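Local coordinates for protein phosphoribosyltransferase (PDB 1WD5) that is of unknown function but probably acts as a phosphoribosyltransferase, with a glycosyltransferase activity and a type I PRTase fold, at residues Gly33-Ala38 with Leu49-Val54; Val54-Ala59 with Glu64-Ala69; Glu75-Pro80 with Val143-Pro148; Ala138-Val143 with Ala168-Val173. All blocks are in the same frame, centred on the assembly; numbering follows the deposited sequence.

All four contacts lie in one phosphoribosyltransferase-type domain and draw on a single mixed sheet. Contact 1 packs helix 33-45 on strand 48-59; the same strand runs on through Val54 into the hairpin of contact 2, its centre about 19 Å away. The hairpin is extended by strand 76-78 of contact 3, where Ala69 O lies 2.8 Å from Val77 N. Contacts 3 and 4 share Val143 on helix 134-144, with centres about 10 Å apart. That helix also meets strand 48-59, Val142 CG2 lying 3.6 Å from Val54 CG1. As in type I enzymes, the phosphoribosyl-diphosphate loop probably lies at the N-terminal end of helix 134-144, whereas contacts 3 and 4 involve its later turns and C-terminal end.

Contact 1: Gly33-Ala38 with Leu49-Val54; sequences GGVVVA and LDVVLV
Val35 and Ala38 of helix 33-38 face Val51 and Leu49 of strand 49-51, the two elements running nearly antiparallel at 165° with a closest axis approach of 8.9 Å. No hydrogen bond joins them, and the interface is aliphatic. Its tightest point is the methyl of Ala38, which points at the strand: Ala38 CB meets Leu49 CD2 at 3.6 Å. With CG anti to the backbone N (chi1 179°) and chi2 at -76°, Leu49 sets CD2 against the helix, and the same CD2 also lies 3.8 Å from Ala38 C, resting on the helix backbone as well as on the methyl. One turn earlier the fit is looser. Val35 and Val51 meet methyl to methyl, CG2 to CG2 at 4.3 Å. Between the two apolar strand residues, Asp50 starts away from the helix and makes a salt bridge with Arg110. The contact is the helix-on-sheet packing of the right-handed beta-alpha-beta unit formed by strand 26-29, helix 33-45 and strand 48-59. Helix 196-204 extends the apolar layer, with Val199 and Ile202 touching Val35 and Leu203 touching Leu49.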
loop_
_atom_site.group_PDB
_atom_site.type_symbol
_atom_site.label_atom_id
_atom_site.label_comp_id
_atom_site.label_asym_id
_atom_site.label_seq_id
_atom_site.Cartn_x
_atom_site.Cartn_y
_atom_site.Cartn_z
ATOM N N GLY A 33 -7.432 -5.707 -3.852
ATOM C CA GLY A 33 -8.631 -4.952 -3.536
ATOM C C GLY A 33 -8.335 -3.478 -3.309
ATOM O O GLY A 33 -9.162 -2.610 -3.607
ATOM N N GLY A 34 -7.147 -3.197 -2.782
ATOM C CA GLY A 34 -6.758 -1.826 -2.524
ATOM C C GLY A 34 -6.700 -0.970 -3.777
ATOM O O GLY A 34 -6.870 0.249 -3.711
ATOM N N VAL A 35 -6.465 -1.598 -4.923
ATOM C CA VAL A 35 -6.384 -0.860 -6.177
ATOM C C VAL A 35 -7.750 -0.296 -6.542
ATOM O O VAL A 35 -7.839 0.759 -7.159
ATOM C CB VAL A 35 -5.850 -1.754 -7.325
ATOM C CG1 VAL A 35 -5.872 -0.990 -8.644
ATOM C CG2 VAL A 35 -4.424 -2.196 -7.016
ATOM N N VAL A 36 -8.816 -0.989 -6.151
ATOM C CA VAL A 36 -10.166 -0.504 -6.440
ATOM C C VAL A 36 -10.434 0.767 -5.644
ATOM O O VAL A 36 -10.921 1.764 -6.187
ATOM C CB VAL A 36 -11.244 -1.545 -6.077
ATOM C CG1 VAL A 36 -12.625 -0.959 -6.325
ATOM C CG2 VAL A 36 -11.055 -2.804 -6.912
ATOM N N VAL A 37 -10.116 0.736 -4.350
ATOM C CA VAL A 37 -10.325 1.905 -3.509
ATOM C C VAL A 37 -9.453 3.045 -4.029
ATOM O O VAL A 37 -9.901 4.188 -4.123
ATOM C CB VAL A 37 -9.954 1.628 -2.032
ATOM C CG1 VAL A 37 -10.250 2.863 -1.186
ATOM C CG2 VAL A 37 -10.751 0.421 -1.501
ATOM N N ALA A 38 -8.206 2.724 -4.369
ATOM C CA ALA A 38 -7.251 3.714 -4.869
ATOM C C ALA A 38 -7.713 4.379 -6.169
ATOM O O ALA A 38 -7.566 5.594 -6.352
ATOM C CB ALA A 38 -5.891 3.057 -5.078
ATOM N N LEU A 49 -3.539 7.229 -10.788
ATOM C CA LEU A 49 -3.540 5.914 -10.152
ATOM C C LEU A 49 -2.420 4.987 -10.606
ATOM O O LEU A 49 -2.077 4.925 -11.785
ATOM C CB LEU A 49 -4.895 5.235 -10.386
ATOM C CG LEU A 49 -5.181 3.826 -9.846
ATOM C CD1 LEU A 49 -4.493 2.780 -10.697
ATOM C CD2 LEU A 49 -4.741 3.728 -8.393
ATOM N N ASP A 50 -1.841 4.278 -9.645
ATOM C CA ASP A 50 -0.796 3.304 -9.928
ATOM C C ASP A 50 -0.802 2.305 -8.785
ATOM O O ASP A 50 -1.521 2.473 -7.795
ATOM C CB ASP A 50 0.588 3.963 -10.054
ATOM C CG ASP A 50 1.632 3.020 -10.648
ATOM O OD1 ASP A 50 1.260 1.920 -11.109
ATOM O OD2 ASP A 50 2.826 3.378 -10.664
ATOM N N VAL A 51 -0.015 1.253 -8.929
ATOM C CA VAL A 51 0.049 0.231 -7.908
ATOM C C VAL A 51 1.419 0.278 -7.244
ATOM O O VAL A 51 2.407 0.660 -7.872
ATOM C CB VAL A 51 -0.164 -1.159 -8.534
ATOM C CG1 VAL A 51 0.916 -1.420 -9.582
ATOM C CG2 VAL A 51 -0.135 -2.226 -7.467
ATOM N N VAL A 52 1.471 -0.085 -5.968
ATOM C CA VAL A 52 2.739 -0.124 -5.260
ATOM C C VAL A 52 3.047 -1.605 -5.153
ATOM O O VAL A 52 2.220 -2.388 -4.680
ATOM C CB VAL A 52 2.657 0.539 -3.856
ATOM C CG1 VAL A 52 1.565 -0.095 -3.019
ATOM C CG2 VAL A 52 4.006 0.430 -3.161
ATOM N N LEU A 53 4.229 -1.985 -5.626
ATOM C CA LEU A 53 4.652 -3.378 -5.644
ATOM C C LEU A 53 5.863 -3.589 -4.746
ATOM O O LEU A 53 6.989 -3.231 -5.103
ATOM C CB LEU A 53 4.969 -3.771 -7.087
ATOM C CG LEU A 53 3.746 -3.695 -8.014
ATOM C CD1 LEU A 53 4.166 -3.596 -9.479
ATOM C CD2 LEU A 53 2.882 -4.928 -7.782
ATOM N N VAL A 54 5.618 -4.183 -3.582
ATOM C CA VAL A 54 6.666 -4.413 -2.598
ATOM C C VAL A 54 6.413 -5.693 -1.799
ATOM O O VAL A 54 5.318 -6.258 -1.847
ATOM C CB VAL A 54 6.717 -3.241 -1.594
ATOM C CG1 VAL A 54 6.903 -1.922 -2.328
ATOM C CG2 VAL A 54 5.426 -3.204 -0.793
#

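Contact 2: Val54-Ala59 with Glu64-Ala69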
loop_
_atom_site.group_PDB
_atom_site.type_symbol
_atom_site.label_atom_id
_atom_site.label_comp_id
_atom_site.label_asym_id
_atom_site.label_seq_id
_atom_site.Cartn_x
_atom_site.Cartn_y
_atom_site.Cartn_z
ATOM N N VAL A 54 5.618 -4.183 -3.582
ATOM C CA VAL A 54 6.666 -4.413 -2.598
ATOM C C VAL A 54 6.413 -5.693 -1.799
ATOM O O VAL A 54 5.318 -6.258 -1.847
ATOM C CB VAL A 54 6.717 -3.241 -1.594
ATOM C CG1 VAL A 54 6.903 -1.922 -2.328
ATOM C CG2 VAL A 54 5.426 -3.204 -0.793
ATOM N N ARG A 55 7.435 -6.130 -1.065
ATOM C CA ARG A 55 7.363 -7.314 -0.215
ATOM C C ARG A 55 8.100 -7.040 1.090
ATOM O O ARG A 55 9.116 -6.341 1.118
ATOM C CB ARG A 55 8.009 -8.529 -0.892
ATOM C CG ARG A 55 7.220 -9.110 -2.066
ATOM C CD ARG A 55 5.948 -9.792 -1.598
ATOM N NE ARG A 55 6.230 -10.922 -0.716
ATOM C CZ ARG A 55 5.304 -11.572 -0.019
ATOM N NH1 ARG A 55 4.027 -11.213 -0.100
ATOM N NH2 ARG A 55 5.652 -12.571 0.778
ATOM N N LYS A 56 7.584 -7.594 2.175
ATOM C CA LYS A 56 8.220 -7.432 3.468
ATOM C C LYS A 56 9.337 -8.467 3.588
ATOM O O LYS A 56 9.207 -9.589 3.095
ATOM C CB LYS A 56 7.192 -7.648 4.578
ATOM C CG LYS A 56 7.763 -7.626 5.983
ATOM C CD LYS A 56 7.481 -8.938 6.685
ATOM C CE LYS A 56 5.987 -9.237 6.715
ATOM N NZ LYS A 56 5.735 -10.693 6.893
ATOM N N VAL A 57 10.440 -8.073 4.218
ATOM C CA VAL A 57 11.579 -8.961 4.450
ATOM C C VAL A 57 11.510 -9.255 5.945
ATOM O O VAL A 57 11.807 -8.385 6.766
ATOM C CB VAL A 57 12.915 -8.256 4.107
ATOM C CG1 VAL A 57 14.092 -9.111 4.539
ATOM C CG2 VAL A 57 12.985 -7.990 2.613
ATOM N N GLY A 58 11.095 -10.473 6.290
ATOM C CA GLY A 58 10.949 -10.846 7.686
ATOM C C GLY A 58 12.198 -11.341 8.381
ATOM O O GLY A 58 13.185 -11.684 7.738
ATOM N N ALA A 59 12.137 -11.388 9.710
ATOM C CA ALA A 59 13.256 -11.823 10.539
ATOM C C ALA A 59 13.405 -13.344 10.603
ATOM O O ALA A 59 12.463 -14.087 10.326
ATOM C CB ALA A 59 13.091 -11.266 11.942
ATOM N N GLU A 64 6.655 -12.586 10.751
ATOM C CA GLU A 64 5.782 -11.454 11.030
ATOM C C GLU A 64 6.528 -10.206 11.480
ATOM O O GLU A 64 5.959 -9.115 11.508
ATOM C CB GLU A 64 4.725 -11.832 12.072
ATOM C CG GLU A 64 3.758 -12.915 11.604
ATOM C CD GLU A 64 3.312 -12.716 10.162
ATOM O OE1 GLU A 64 4.090 -13.057 9.242
ATOM O OE2 GLU A 64 2.189 -12.210 9.947
ATOM N N PHE A 65 7.800 -10.359 11.837
ATOM C CA PHE A 65 8.584 -9.210 12.264
ATOM C C PHE A 65 9.451 -8.728 11.111
ATOM O O PHE A 65 10.368 -9.424 10.668
ATOM C CB PHE A 65 9.462 -9.559 13.466
ATOM C CG PHE A 65 10.202 -8.378 14.027
ATOM C CD1 PHE A 65 9.509 -7.246 14.450
ATOM C CD2 PHE A 65 11.588 -8.387 14.120
ATOM C CE1 PHE A 65 10.188 -6.139 14.957
ATOM C CE2 PHE A 65 12.277 -7.286 14.627
ATOM C CZ PHE A 65 11.578 -6.162 15.045
ATOM N N ALA A 66 9.155 -7.520 10.642
ATOM C CA ALA A 66 9.858 -6.917 9.516
ATOM C C ALA A 66 11.227 -6.323 9.835
ATOM O O ALA A 66 11.382 -5.581 10.801
ATOM C CB ALA A 66 8.969 -5.838 8.883
ATOM N N LEU A 67 12.218 -6.651 9.008
ATOM C CA LEU A 67 13.563 -6.113 9.167
ATOM C C LEU A 67 13.842 -5.195 7.980
ATOM O O LEU A 67 14.849 -4.488 7.949
ATOM C CB LEU A 67 14.613 -7.236 9.213
ATOM C CG LEU A 67 14.553 -8.207 10.397
ATOM C CD1 LEU A 67 15.742 -9.160 10.338
ATOM C CD2 LEU A 67 14.568 -7.428 11.703
ATOM N N GLY A 68 12.935 -5.210 7.007
ATOM C CA GLY A 68 13.090 -4.374 5.827
ATOM C C GLY A 68 12.050 -4.670 4.759
ATOM O O GLY A 68 11.012 -5.267 5.045
ATOM N N ALA A 69 12.326 -4.258 3.525
ATOM C CA ALA A 69 11.403 -4.484 2.414
ATOM C C ALA A 69 12.131 -4.412 1.080
ATOM O O ALA A 69 13.210 -3.822 0.992
ATOM C CB ALA A 69 10.280 -3.440 2.444
#
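Glu64 and Lys56 meet across an antiparallel beta hairpin that carries a classic beta bulge; its place after the second core strand is consistent with the hairpin of type I phosphoribosyltransferases. The side chains cross at about a right angle in a long salt bridge, Lys56 NZ to Glu64 OE1 3.7 Å, while the ammonium also hydrogen-bonds Pro63 O. At Phe65 the carbonyl O accepts from Ala59 N over 2.8 Å; the ring, swung out with CG anti to the backbone N (chi1 -175°), meets Ala59 CB at its edge and packs edge-to-face with Tyr85. Ala66 places its methyl 3.6 Å from Lys56 CG, against the aliphatic part of the lysine. Leu67 and Gly68 both face Val57, which defines the bulge: Leu67 N reaches Val57 O at 2.9 Å, nearly straight at 175°, whereas Gly68 N makes a weak bond to the same oxygen. The isobutyl group of Leu67 also lies over Ala59, CG to CB 3.7 Å. Beyond the bulge, regular pairing resumes as Gly68 O accepts from Val57 N over 3.0 Å, the donor standing above the carbonyl plane. Ala69 and Lys56 form a non-hydrogen-bonded pair, and Ala69 CA approaches Arg55 O to 3.2 Å in a CA-H...O contact.

Contact 3: Glu75-Pro80 with Val143-Pro148; sequences ELVLMP and VFQEGP
Val77 and Gln145 make the direct van der Waals contact between strand 76-78 and the end of helix 134-144. Both valine methyls take part: CG1 lies 3.8 Å and CG2 3.9 Å from Gln145 CG, so that the methylene of the glutamine sits across the fork of the valine. The glutamine chain is bent at chi2 (-62°), and it is this aliphatic part, rather than the terminal amide, that touches Val77. No direct hydrogen bond spans the two segments.

Beside this apolar touch, two carboxylates approach one another. Glu75 OE2 and Glu146 OE2 are 4.5 Å apart, and a water bridges them, 2.5 Å from Glu75 OE2 and 2.6 Å from Glu146 OE2. The juxtaposition is probably tolerable because Glu146 is also paired with positive charge: its OE2 makes a salt bridge with Lys115 and its OE1 with Arg118.

Further out, a type I turn from Phe144 to Gly147 carries Gln145 and Glu146 at its two central positions, and Glu146 N bonds back to Val143 O at 2.9 Å. Val77 is held by backbone pairing with Ala69, while Leu76 and Leu78 pack on helix 88-112 on the other side of the strand. The arrangement thus joins an edge strand, the outermost extension of the antiparallel hairpin, to the C-terminal end of a core helix, within an alpha/beta fold of the type I phosphoribosyltransferase class.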
loop_
_atom_site.group_PDB
_atom_site.type_symbol
_atom_site.label_atom_id
_atom_site.label_comp_id
_atom_site.label_asym_id
_atom_site.label_seq_id
_atom_site.Cartn_x
_atom_site.Cartn_y
_atom_site.Cartn_z
ATOM N N GLU A 75 15.491 -3.153 -5.333
ATOM C CA GLU A 75 16.215 -2.554 -4.214
ATOM C C GLU A 75 15.802 -3.125 -2.860
ATOM O O GLU A 75 14.628 -3.400 -2.616
ATOM C CB GLU A 75 16.014 -1.038 -4.183
ATOM C CG GLU A 75 14.617 -0.611 -3.758
ATOM C CD GLU A 75 13.635 -0.556 -4.910
ATOM O OE1 GLU A 75 13.824 -1.285 -5.908
ATOM O OE2 GLU A 75 12.660 0.217 -4.807
ATOM N N LEU A 76 16.786 -3.300 -1.985
ATOM C CA LEU A 76 16.549 -3.807 -0.640
ATOM C C LEU A 76 16.644 -2.626 0.318
ATOM O O LEU A 76 17.667 -1.944 0.367
ATOM C CB LEU A 76 17.598 -4.857 -0.264
ATOM C CG LEU A 76 17.619 -5.342 1.189
ATOM C CD1 LEU A 76 16.280 -5.974 1.560
ATOM C CD2 LEU A 76 18.750 -6.350 1.364
ATOM N N VAL A 77 15.574 -2.381 1.066
ATOM C CA VAL A 77 15.542 -1.281 2.023
ATOM C C VAL A 77 15.465 -1.863 3.425
ATOM O O VAL A 77 14.481 -2.506 3.794
ATOM C CB VAL A 77 14.325 -0.365 1.781
ATOM C CG1 VAL A 77 14.292 0.754 2.825
ATOM C CG2 VAL A 77 14.395 0.217 0.376
ATOM N N LEU A 78 16.517 -1.637 4.203
ATOM C CA LEU A 78 16.598 -2.169 5.554
ATOM C C LEU A 78 16.241 -1.158 6.629
ATOM O O LEU A 78 16.485 0.037 6.473
ATOM C CB LEU A 78 18.015 -2.680 5.815
ATOM C CG LEU A 78 18.534 -3.772 4.881
ATOM C CD1 LEU A 78 19.998 -4.054 5.173
ATOM C CD2 LEU A 78 17.693 -5.023 5.059
HETATM N N MSE A 79 15.658 -1.648 7.722
HETATM C CA MSE A 79 15.316 -0.791 8.850
HETATM C C MSE A 79 16.620 -0.586 9.633
HETATM O O MSE A 79 17.548 -1.392 9.522
HETATM C CB MSE A 79 14.253 -1.458 9.725
HETATM C CG MSE A 79 12.874 -1.541 9.065
HETATM SE SE MSE A 79 12.079 0.079 8.847
HETATM C CE MSE A 79 12.778 0.619 7.275
ATOM N N PRO A 80 16.711 0.492 10.428
ATOM C CA PRO A 80 17.917 0.791 11.213
ATOM C C PRO A 80 18.417 -0.326 12.132
ATOM O O PRO A 80 19.603 -0.393 12.450
ATOM C CB PRO A 80 17.512 2.038 12.006
ATOM C CG PRO A 80 16.499 2.698 11.108
ATOM C CD PRO A 80 15.677 1.518 10.649
ATOM N N VAL A 143 8.589 3.481 -0.588
ATOM C CA VAL A 143 8.186 4.789 -1.083
ATOM C C VAL A 143 9.016 5.940 -0.507
ATOM O O VAL A 143 9.353 6.875 -1.226
ATOM C CB VAL A 143 6.690 5.050 -0.799
ATOM C CG1 VAL A 143 6.310 6.455 -1.240
ATOM C CG2 VAL A 143 5.841 4.017 -1.539
ATOM N N PHE A 144 9.342 5.876 0.781
ATOM C CA PHE A 144 10.142 6.928 1.413
ATOM C C PHE A 144 11.512 7.094 0.762
ATOM O O PHE A 144 12.054 8.194 0.715
ATOM C CB PHE A 144 10.326 6.640 2.906
ATOM C CG PHE A 144 9.202 7.148 3.768
ATOM C CD1 PHE A 144 8.818 6.454 4.910
ATOM C CD2 PHE A 144 8.538 8.329 3.446
ATOM C CE1 PHE A 144 7.788 6.925 5.720
ATOM C CE2 PHE A 144 7.509 8.809 4.249
ATOM C CZ PHE A 144 7.132 8.105 5.387
ATOM N N GLN A 145 12.075 6.002 0.264
ATOM C CA GLN A 145 13.380 6.065 -0.380
ATOM C C GLN A 145 13.281 6.627 -1.794
ATOM O O GLN A 145 14.297 6.812 -2.462
ATOM C CB GLN A 145 14.013 4.671 -0.441
ATOM C CG GLN A 145 14.346 4.072 0.913
ATOM C CD GLN A 145 15.360 4.898 1.687
ATOM O OE1 GLN A 145 15.090 6.035 2.073
ATOM N NE2 GLN A 145 16.538 4.327 1.914
ATOM N N GLU A 146 12.063 6.907 -2.251
ATOM C CA GLU A 146 11.878 7.416 -3.606
ATOM C C GLU A 146 11.769 8.931 -3.715
ATOM O O GLU A 146 11.451 9.463 -4.778
ATOM C CB GLU A 146 10.662 6.733 -4.247
ATOM C CG GLU A 146 10.806 5.212 -4.257
ATOM C CD GLU A 146 9.668 4.491 -4.953
ATOM O OE1 GLU A 146 8.494 4.740 -4.608
ATOM O OE2 GLU A 146 9.954 3.660 -5.839
ATOM N N GLY A 147 12.044 9.624 -2.616
ATOM C CA GLY A 147 12.001 11.076 -2.618
ATOM C C GLY A 147 10.669 11.766 -2.861
ATOM O O GLY A 147 10.627 12.769 -3.571
ATOM N N PRO A 148 9.558 11.265 -2.302
ATOM C CA PRO A 148 8.281 11.941 -2.535
ATOM C C PRO A 148 8.227 13.231 -1.718
ATOM O O PRO A 148 8.896 13.348 -0.690
ATOM C CB PRO A 148 7.263 10.914 -2.062
ATOM C CG PRO A 148 7.973 10.264 -0.934
ATOM C CD PRO A 148 9.362 10.048 -1.498
HETATM O O HOH W 1 12.297 2.573 -5.420
#

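Contact 4: Ala138-Val143 with Ala168-Val173; sequences AALSVV and ARAEVV
Leu140 and Arg169 mark the closest backbone approach, their CA atoms 8.3 Å apart, where helix 138-143 passes the loop that leads into strand 171-173; side chains alone bridge the gap. Arg169 reaches out to the helix with its chain bent at chi3 (62°), and its guanidinium ends beside Ser141. There NH2 donates to Ser141 OG over 2.8 Å at 161°, with the hydroxyl oxygen close to the guanidinium plane, so that the serine is met at the edge of the group. Leu140 supplies the contact over a face: its CB is 4.1 Å from Arg169 NH2, displaced toward the rim of the flat group.

The hydroxyl of Ser141 is gripped from two directions. Its OG stands beside its own backbone N (chi1 -69°), which brings it back along the helix to donate to Glu137 O while it accepts from Arg169. This fixes its rotation and leaves the oxygen turned to receive the arginine. A long, weak ion pair between Arg169 NH1 and Glu137 OE1 adds a second tie to the same helical turn. Farther from the charge, Leu140 CD2 touches Ala170 CB at 4.3 Å, and the leucine continues inward to Val151 and Val153 of strand 150-155 and to Leu166 of helix 160-167.

The contact thus ties helix 134-144 to the link between helix 160-167 and edge strand 171-174. The two helices touch through Leu140 and Leu166 beside the parallel part of the sheet, as in the Rossmann-like alpha/beta core of type I phosphoribosyltransferases.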
loop_
_atom_site.group_PDB
_atom_site.type_symbol
_atom_site.label_atom_id
_atom_site.label_comp_id
_atom_site.label_asym_id
_atom_site.label_seq_id
_atom_site.Cartn_x
_atom_site.Cartn_y
_atom_site.Cartn_z
ATOM N N ALA A 138 5.757 -1.958 4.729
ATOM C CA ALA A 138 6.738 -2.281 3.704
ATOM C C ALA A 138 6.608 -1.266 2.576
ATOM O O ALA A 138 7.608 -0.804 2.022
ATOM C CB ALA A 138 6.506 -3.693 3.172
ATOM N N ALA A 139 5.367 -0.920 2.238
ATOM C CA ALA A 139 5.120 0.048 1.173
ATOM C C ALA A 139 5.747 1.387 1.537
ATOM O O ALA A 139 6.373 2.033 0.700
ATOM C CB ALA A 139 3.621 0.220 0.946
ATOM N N LEU A 140 5.569 1.802 2.788
ATOM C CA LEU A 140 6.128 3.065 3.257
ATOM C C LEU A 140 7.647 3.068 3.159
ATOM O O LEU A 140 8.246 4.031 2.684
ATOM C CB LEU A 140 5.715 3.328 4.712
ATOM C CG LEU A 140 4.308 3.870 4.978
ATOM C CD1 LEU A 140 4.065 3.943 6.477
ATOM C CD2 LEU A 140 4.162 5.253 4.356
ATOM N N SER A 141 8.272 1.986 3.611
ATOM C CA SER A 141 9.726 1.889 3.578
ATOM C C SER A 141 10.291 2.107 2.183
ATOM O O SER A 141 11.281 2.818 2.020
ATOM C CB SER A 141 10.179 0.532 4.116
ATOM O OG SER A 141 9.929 0.447 5.510
ATOM N N VAL A 142 9.667 1.501 1.176
ATOM C CA VAL A 142 10.140 1.649 -0.197
ATOM C C VAL A 142 9.832 3.039 -0.748
ATOM O O VAL A 142 10.708 3.700 -1.305
ATOM C CB VAL A 142 9.513 0.584 -1.129
ATOM C CG1 VAL A 142 9.915 0.855 -2.573
ATOM C CG2 VAL A 142 9.974 -0.816 -0.710
ATOM N N VAL A 143 8.589 3.481 -0.588
ATOM C CA VAL A 143 8.186 4.789 -1.083
ATOM C C VAL A 143 9.016 5.940 -0.507
ATOM O O VAL A 143 9.353 6.875 -1.226
ATOM C CB VAL A 143 6.690 5.050 -0.799
ATOM C CG1 VAL A 143 6.310 6.455 -1.240
ATOM C CG2 VAL A 143 5.841 4.017 -1.539
ATOM N N ALA A 168 3.119 6.343 13.552
ATOM C CA ALA A 168 4.452 6.587 14.082
ATOM C C ALA A 168 5.397 6.971 12.950
ATOM O O ALA A 168 6.442 7.576 13.183
ATOM C CB ALA A 168 4.971 5.336 14.789
ATOM N N ARG A 169 5.016 6.641 11.721
ATOM C CA ARG A 169 5.864 6.922 10.568
ATOM C C ARG A 169 5.311 7.906 9.535
ATOM O O ARG A 169 6.071 8.481 8.756
ATOM C CB ARG A 169 6.209 5.603 9.864
ATOM C CG ARG A 169 6.891 4.572 10.753
ATOM C CD ARG A 169 7.137 3.266 9.996
ATOM N NE ARG A 169 8.035 3.448 8.857
ATOM C CZ ARG A 169 8.303 2.507 7.959
ATOM N NH1 ARG A 169 7.742 1.308 8.060
ATOM N NH2 ARG A 169 9.138 2.762 6.960
ATOM N N ALA A 170 3.998 8.108 9.514
ATOM C CA ALA A 170 3.431 9.024 8.534
ATOM C C ALA A 170 2.054 9.518 8.913
ATOM O O ALA A 170 1.431 9.002 9.835
ATOM C CB ALA A 170 3.367 8.342 7.171
ATOM N N GLU A 171 1.586 10.531 8.195
ATOM C CA GLU A 171 0.257 11.059 8.440
ATOM C C GLU A 171 -0.697 9.943 8.033
ATOM O O GLU A 171 -0.512 9.304 6.993
ATOM C CB GLU A 171 -0.004 12.296 7.581
ATOM C CG GLU A 171 -1.277 13.034 7.970
ATOM C CD GLU A 171 -1.614 14.172 7.029
ATOM O OE1 GLU A 171 -0.687 14.857 6.547
ATOM O OE2 GLU A 171 -2.816 14.391 6.781
ATOM N N VAL A 172 -1.698 9.693 8.862
ATOM C CA VAL A 172 -2.663 8.647 8.576
ATOM C C VAL A 172 -4.081 9.184 8.552
ATOM O O VAL A 172 -4.482 9.951 9.431
ATOM C CB VAL A 172 -2.602 7.521 9.629
ATOM C CG1 VAL A 172 -3.769 6.564 9.432
ATOM C CG2 VAL A 172 -1.278 6.771 9.515
ATOM N N VAL A 173 -4.830 8.780 7.533
ATOM C CA VAL A 173 -6.221 9.168 7.388
ATOM C C VAL A 173 -7.026 7.873 7.380
ATOM O O VAL A 173 -6.978 7.109 6.416
ATOM C CB VAL A 173 -6.466 9.932 6.069
ATOM C CG1 VAL A 173 -7.950 10.217 5.900
ATOM C CG2 VAL A 173 -5.685 11.239 6.078
#